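Local coordinates for protein monosaccharide-transporting ATPase (Actinobacillus succinogenes, PDB 5DTE) that binds D-allose and probably delivers it, as a periplasmic solute-binding protein, to an ABC sugar transporter, at residues D225-E236 with Y258-T267. Residues are numbered along the deposited sequence; the frame is centred on the assembly and turned at random.
Sequences DNMAIGAVTAVE and YVKQGKMQNT
Helix 225-236 runs beside the end of helix 258-261 and the chain leaving it, with CA atoms 6.9 Å apart at Asp225 and Thr267 and 7.0 Å apart at Val232 and Lys263. The middle of the contact is apolar. CD1 of Ile229 approaches CD2 and CE2 of the Tyr258 ring obliquely and also meets the methyl CE of Met264, whose chain bends at its last torsion (chi3 -144°) and brings CE to 3.8 Å from CB of Ala228. One turn on, Val232 sends CG1 to Tyr258 CE2 and CG2 to Met264 CG (3.8 Å). Lys263 lays CD over one face of the Tyr258 ring, toward the rim, then turns at chi4 (-60°) to place NZ 2.8 Å from Glu236 OE2, a salt bridge on the syn lone pair. At the other end the hydrogen bond from Thr267 OG1 to Asp225 OD1 is modelled implausibly short, its length doubtful; Asp225 OD2 accepts from Ile252 N, and this side chain lies about 6 Å from the bound allose. Gly262, with positive phi, is the first residue past helix 253-261, and strand 267-269 follows. Helix 225-237 succeeds strand 219-222 of the four-stranded parallel sheet in one lobe of this two-lobed periplasmic-binding-protein fold; helix 200-213 packs against it through Ala231 and Ala234.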
ATOM      1  N   ASP A 225       3.799  -5.978  -3.328  1.00 29.96           N
ATOM      2  CA  ASP A 225       4.329  -7.270  -3.015  1.00 29.84           C
ATOM      3  C   ASP A 225       3.691  -8.425  -3.782  1.00 23.22           C
ATOM      4  O   ASP A 225       4.380  -9.392  -4.114  1.00 19.07           O
ATOM      5  CB  ASP A 225       4.194  -7.518  -1.528  1.00 36.05           C
ATOM      6  CG  ASP A 225       5.516  -7.424  -0.835  1.00 32.99           C
ATOM      7  OD1 ASP A 225       6.523  -7.255  -1.559  1.00 27.84           O
ATOM      8  OD2 ASP A 225       5.560  -7.542   0.404  1.00 33.14           O
ATOM      9  N   ASN A 226       2.382  -8.379  -4.021  1.00 27.29           N
ATOM     10  CA  ASN A 226       1.749  -9.422  -4.826  1.00 27.42           C
ATOM     11  C   ASN A 226       2.277  -9.463  -6.263  1.00 28.30           C
ATOM     12  O   ASN A 226       2.636 -10.534  -6.748  1.00 36.11           O
ATOM     13  CB  ASN A 226       0.225  -9.256  -4.838  1.00 16.25           C
ATOM     14  CG  ASN A 226      -0.412  -9.732  -3.563  1.00 16.81           C
ATOM     15  OD1 ASN A 226       0.126 -10.609  -2.893  1.00 21.15           O
ATOM     16  ND2 ASN A 226      -1.559  -9.155  -3.209  1.00 22.81           N
ATOM     17  N   MET A 227       2.331  -8.317  -6.945  1.00 13.82           N
ATOM     18  CA  MET A 227       2.801  -8.312  -8.336  1.00 20.50           C
ATOM     19  C   MET A 227       4.294  -8.726  -8.448  1.00 30.56           C
ATOM     20  O   MET A 227       4.720  -9.285  -9.470  1.00 20.25           O
ATOM     21  CB  MET A 227       2.565  -6.941  -8.979  1.00 11.18           C
ATOM     22  CG  MET A 227       1.113  -6.504  -8.949  1.00 17.21           C
ATOM     23  SD  MET A 227       0.748  -4.950  -9.785  1.00 21.17           S
ATOM     24  CE  MET A 227       1.485  -3.759  -8.684  1.00 11.15           C
ATOM     25  N   ALA A 228       5.073  -8.464  -7.397  1.00 21.67           N
ATOM     26  CA  ALA A 228       6.473  -8.893  -7.340  1.00 22.17           C
ATOM     27  C   ALA A 228       6.590 -10.413  -7.358  1.00 29.46           C
ATOM     28  O   ALA A 228       7.463 -10.980  -8.015  1.00 35.31           O
ATOM     29  CB  ALA A 228       7.149  -8.332  -6.095  1.00 21.89           C
ATOM     30  N   ILE A 229       5.702 -11.062  -6.619  1.00 32.29           N
ATOM     31  CA  ILE A 229       5.650 -12.515  -6.530  1.00 29.71           C
ATOM     32  C   ILE A 229       5.245 -13.121  -7.854  1.00 22.64           C
ATOM     33  O   ILE A 229       5.789 -14.139  -8.281  1.00 20.69           O
ATOM     34  CB  ILE A 229       4.661 -12.961  -5.440  1.00 33.06           C
ATOM     35  CG1 ILE A 229       5.170 -12.510  -4.061  1.00 21.86           C
ATOM     36  CG2 ILE A 229       4.392 -14.473  -5.521  1.00 34.17           C
ATOM     37  CD1 ILE A 229       6.203 -13.423  -3.466  1.00 11.52           C
ATOM     38  N   GLY A 230       4.275 -12.484  -8.500  1.00 23.25           N
ATOM     39  CA  GLY A 230       3.817 -12.928  -9.799  1.00 21.37           C
ATOM     40  C   GLY A 230       4.907 -12.744 -10.834  1.00 26.33           C
ATOM     41  O   GLY A 230       4.990 -13.497 -11.800  1.00 30.01           O
ATOM     42  N   ALA A 231       5.752 -11.742 -10.613  1.00 25.97           N
ATOM     43  CA  ALA A 231       6.817 -11.393 -11.538  1.00 11.17           C
ATOM     44  C   ALA A 231       8.007 -12.344 -11.411  1.00 11.19           C
ATOM     45  O   ALA A 231       8.636 -12.713 -12.411  1.00 11.19           O
ATOM     46  CB  ALA A 231       7.248  -9.975 -11.302  1.00 11.11           C
ATOM     47  N   VAL A 232       8.310 -12.742 -10.181  1.00 15.62           N
ATOM     48  CA  VAL A 232       9.366 -13.724  -9.948  1.00 22.12           C
ATOM     49  C   VAL A 232       9.041 -15.063 -10.618  1.00 25.52           C
ATOM     50  O   VAL A 232       9.894 -15.657 -11.270  1.00 38.48           O
ATOM     51  CB  VAL A 232       9.608 -13.953  -8.444  1.00 19.68           C
ATOM     52  CG1 VAL A 232      10.583 -15.101  -8.229  1.00 22.84           C
ATOM     53  CG2 VAL A 232      10.124 -12.692  -7.793  1.00 16.45           C
ATOM     54  N   THR A 233       7.804 -15.523 -10.468  1.00 23.38           N
ATOM     55  CA  THR A 233       7.350 -16.775 -11.081  1.00 26.36           C
ATOM     56  C   THR A 233       7.545 -16.790 -12.590  1.00 26.08           C
ATOM     57  O   THR A 233       7.884 -17.820 -13.169  1.00 28.42           O
ATOM     58  CB  THR A 233       5.870 -17.032 -10.769  1.00 18.70           C
ATOM     59  OG1 THR A 233       5.673 -16.915  -9.359  1.00 19.73           O
ATOM     60  CG2 THR A 233       5.453 -18.417 -11.227  1.00 13.96           C
ATOM     61  N   ALA A 234       7.321 -15.639 -13.216  1.00 19.81           N
ATOM     62  CA  ALA A 234       7.613 -15.470 -14.624  1.00 11.35           C
ATOM     63  C   ALA A 234       9.100 -15.695 -14.908  1.00 24.45           C
ATOM     64  O   ALA A 234       9.446 -16.568 -15.713  1.00 30.38           O
ATOM     65  CB  ALA A 234       7.187 -14.099 -15.091  1.00 11.28           C
ATOM     66  N   VAL A 235       9.991 -14.938 -14.258  1.00 15.03           N
ATOM     67  CA  VAL A 235      11.405 -15.074 -14.604  1.00 12.01           C
ATOM     68  C   VAL A 235      11.891 -16.529 -14.372  1.00 29.26           C
ATOM     69  O   VAL A 235      12.577 -17.077 -15.227  1.00 23.87           O
ATOM     70  CB  VAL A 235      12.313 -14.037 -13.862  1.00 11.25           C
ATOM     71  CG1 VAL A 235      11.755 -12.646 -14.022  1.00 11.18           C
ATOM     72  CG2 VAL A 235      12.506 -14.364 -12.399  1.00 12.90           C
ATOM     73  N   GLU A 236      11.480 -17.182 -13.282  1.00 32.14           N
ATOM     74  CA  GLU A 236      11.897 -18.571 -13.025  1.00 32.97           C
ATOM     75  C   GLU A 236      11.271 -19.565 -14.010  1.00 27.40           C
ATOM     76  O   GLU A 236      11.878 -20.590 -14.354  1.00 17.51           O
ATOM     77  CB  GLU A 236      11.560 -18.974 -11.586  1.00 46.77           C
ATOM     78  CG  GLU A 236      12.427 -18.275 -10.532  1.00 57.34           C
ATOM     79  CD  GLU A 236      12.251 -18.844  -9.129  1.00 57.07           C
ATOM     80  OE1 GLU A 236      11.107 -19.207  -8.765  1.00 61.91           O
ATOM     81  OE2 GLU A 236      13.263 -18.929  -8.395  1.00 45.95           O
ATOM     82  N   TYR A 258      11.021 -14.807   0.142  1.00 43.59           N
ATOM     83  CA  TYR A 258      11.688 -14.706  -1.154  1.00 28.62           C
ATOM     84  C   TYR A 258      12.952 -13.849  -1.067  1.00 22.56           C
ATOM     85  O   TYR A 258      13.978 -14.174  -1.653  1.00 20.28           O
ATOM     86  CB  TYR A 258      10.747 -14.124  -2.204  1.00 19.05           C
ATOM     87  CG  TYR A 258       9.888 -15.127  -2.956  1.00 27.01           C
ATOM     88  CD1 TYR A 258       9.757 -16.442  -2.518  1.00 33.31           C
ATOM     89  CD2 TYR A 258       9.230 -14.754  -4.134  1.00 22.85           C
ATOM     90  CE1 TYR A 258       8.973 -17.349  -3.221  1.00 35.00           C
ATOM     91  CE2 TYR A 258       8.446 -15.645  -4.832  1.00 19.92           C
ATOM     92  CZ  TYR A 258       8.321 -16.940  -4.374  1.00 31.68           C
ATOM     93  OH  TYR A 258       7.547 -17.829  -5.078  1.00 34.82           O
ATOM     94  N   VAL A 259      12.873 -12.750  -0.335  1.00 24.33           N
ATOM     95  CA  VAL A 259      14.038 -11.904  -0.126  1.00 23.68           C
ATOM     96  C   VAL A 259      15.145 -12.675   0.575  1.00 25.41           C
ATOM     97  O   VAL A 259      16.312 -12.556   0.205  1.00 29.92           O
ATOM     98  CB  VAL A 259      13.684 -10.656   0.689  1.00 14.91           C
ATOM     99  CG1 VAL A 259      14.933  -9.963   1.154  1.00  7.44           C
ATOM    100  CG2 VAL A 259      12.804  -9.727  -0.141  1.00  7.41           C
ATOM    101  N   LYS A 260      14.771 -13.477   1.571  1.00 20.74           N
ATOM    102  CA  LYS A 260      15.735 -14.332   2.260  1.00 24.35           C
ATOM    103  C   LYS A 260      16.407 -15.299   1.297  1.00 26.53           C
ATOM    104  O   LYS A 260      17.628 -15.426   1.290  1.00 27.23           O
ATOM    105  CB  LYS A 260      15.069 -15.123   3.381  1.00 24.52           C
ATOM    106  CG  LYS A 260      15.250 -14.541   4.759  1.00 25.56           C
ATOM    107  CD  LYS A 260      14.263 -15.155   5.707  1.00 20.79           C
ATOM    108  CE  LYS A 260      13.800 -14.147   6.711  1.00 14.40           C
ATOM    109  NZ  LYS A 260      12.709 -14.717   7.559  1.00 17.44           N
ATOM    110  N   GLN A 261      15.602 -15.977   0.483  1.00 23.97           N
ATOM    111  CA  GLN A 261      16.116 -16.996  -0.427  1.00 20.17           C
ATOM    112  C   GLN A 261      16.904 -16.400  -1.603  1.00 28.14           C
ATOM    113  O   GLN A 261      17.652 -17.110  -2.286  1.00 27.07           O
ATOM    114  CB  GLN A 261      14.975 -17.857  -0.963  1.00 19.32           C
ATOM    115  CG  GLN A 261      13.984 -18.354   0.082  1.00 27.49           C
ATOM    116  CD  GLN A 261      12.771 -19.031  -0.560  1.00 38.39           C
ATOM    117  OE1 GLN A 261      11.654 -18.968  -0.037  1.00 40.74           O
ATOM    118  NE2 GLN A 261      12.994 -19.688  -1.702  1.00 32.72           N
ATOM    119  N   GLY A 262      16.742 -15.100  -1.831  1.00 32.27           N
ATOM    120  CA  GLY A 262      17.387 -14.431  -2.949  1.00 25.51           C
ATOM    121  C   GLY A 262      16.495 -14.315  -4.179  1.00 30.50           C
ATOM    122  O   GLY A 262      16.873 -13.682  -5.167  1.00 34.84           O
ATOM    123  N   LYS A 263      15.311 -14.927  -4.128  1.00 32.28           N
ATOM    124  CA  LYS A 263      14.360 -14.869  -5.238  1.00 29.21           C
ATOM    125  C   LYS A 263      13.942 -13.414  -5.530  1.00 44.61           C
ATOM    126  O   LYS A 263      13.585 -13.071  -6.667  1.00 45.08           O
ATOM    127  CB  LYS A 263      13.125 -15.721  -4.936  1.00 21.06           C
ATOM    128  CG  LYS A 263      13.363 -17.229  -4.838  1.00 30.91           C
ATOM    129  CD  LYS A 263      12.038 -18.017  -4.928  1.00 37.99           C
ATOM    130  CE  LYS A 263      12.234 -19.531  -4.828  1.00 43.56           C
ATOM    131  NZ  LYS A 263      13.105 -20.126  -5.896  1.00 44.35           N
ATOM    132  N   MET A 264      13.989 -12.573  -4.494  1.00 43.91           N
ATOM    133  CA  MET A 264      13.745 -11.134  -4.618  1.00 34.57           C
ATOM    134  C   MET A 264      14.916 -10.286  -4.134  1.00 26.81           C
ATOM    135  O   MET A 264      15.693 -10.703  -3.280  1.00 31.67           O
ATOM    136  CB  MET A 264      12.502 -10.724  -3.839  1.00 35.63           C
ATOM    137  CG  MET A 264      11.187 -11.043  -4.514  1.00 31.51           C
ATOM    138  SD  MET A 264       9.976  -9.921  -3.821  1.00 36.39           S
ATOM    139  CE  MET A 264       8.562 -10.996  -3.802  1.00 13.43           C
ATOM    140  N   GLN A 265      15.028  -9.081  -4.681  1.00 21.88           N
ATOM    141  CA  GLN A 265      16.067  -8.156  -4.275  1.00  7.40           C
ATOM    142  C   GLN A 265      15.668  -7.434  -3.003  1.00 13.26           C
ATOM    143  O   GLN A 265      16.397  -7.442  -2.012  1.00 18.07           O
ATOM    144  CB  GLN A 265      16.345  -7.144  -5.371  1.00 19.60           C
ATOM    145  CG  GLN A 265      17.148  -5.962  -4.877  1.00 23.63           C
ATOM    146  CD  GLN A 265      18.532  -6.365  -4.421  1.00 21.82           C
ATOM    147  OE1 GLN A 265      19.128  -7.314  -4.951  1.00 16.29           O
ATOM    148  NE2 GLN A 265      19.057  -5.646  -3.433  1.00 21.72           N
ATOM    149  N   ASN A 266      14.496  -6.813  -3.041  1.00 16.04           N
ATOM    150  CA  ASN A 266      13.964  -6.117  -1.886  1.00 13.05           C
ATOM    151  C   ASN A 266      12.462  -5.965  -1.952  1.00 17.38           C
ATOM    152  O   ASN A 266      11.858  -6.105  -3.014  1.00 23.79           O
ATOM    153  CB  ASN A 266      14.595  -4.738  -1.771  1.00 16.80           C
ATOM    154  CG  ASN A 266      14.013  -3.758  -2.762  1.00 32.61           C
ATOM    155  OD1 ASN A 266      12.994  -3.107  -2.494  1.00 43.93           O
ATOM    156  ND2 ASN A 266      14.650  -3.648  -3.919  1.00 33.37           N
ATOM    157  N   THR A 267      11.868  -5.666  -0.801  1.00 21.43           N
ATOM    158  CA  THR A 267      10.500  -5.155  -0.718  1.00  9.66           C
ATOM    159  C   THR A 267      10.557  -4.058   0.311  1.00  7.21           C
ATOM    160  O   THR A 267      11.552  -3.967   1.031  1.00  7.29           O
ATOM    161  CB  THR A 267       9.490  -6.230  -0.308  1.00 19.01           C
ATOM    162  OG1 THR A 267       8.161  -5.765  -0.567  1.00 36.72           O
ATOM    163  CG2 THR A 267       9.624  -6.553   1.159  1.00 10.06           C
TER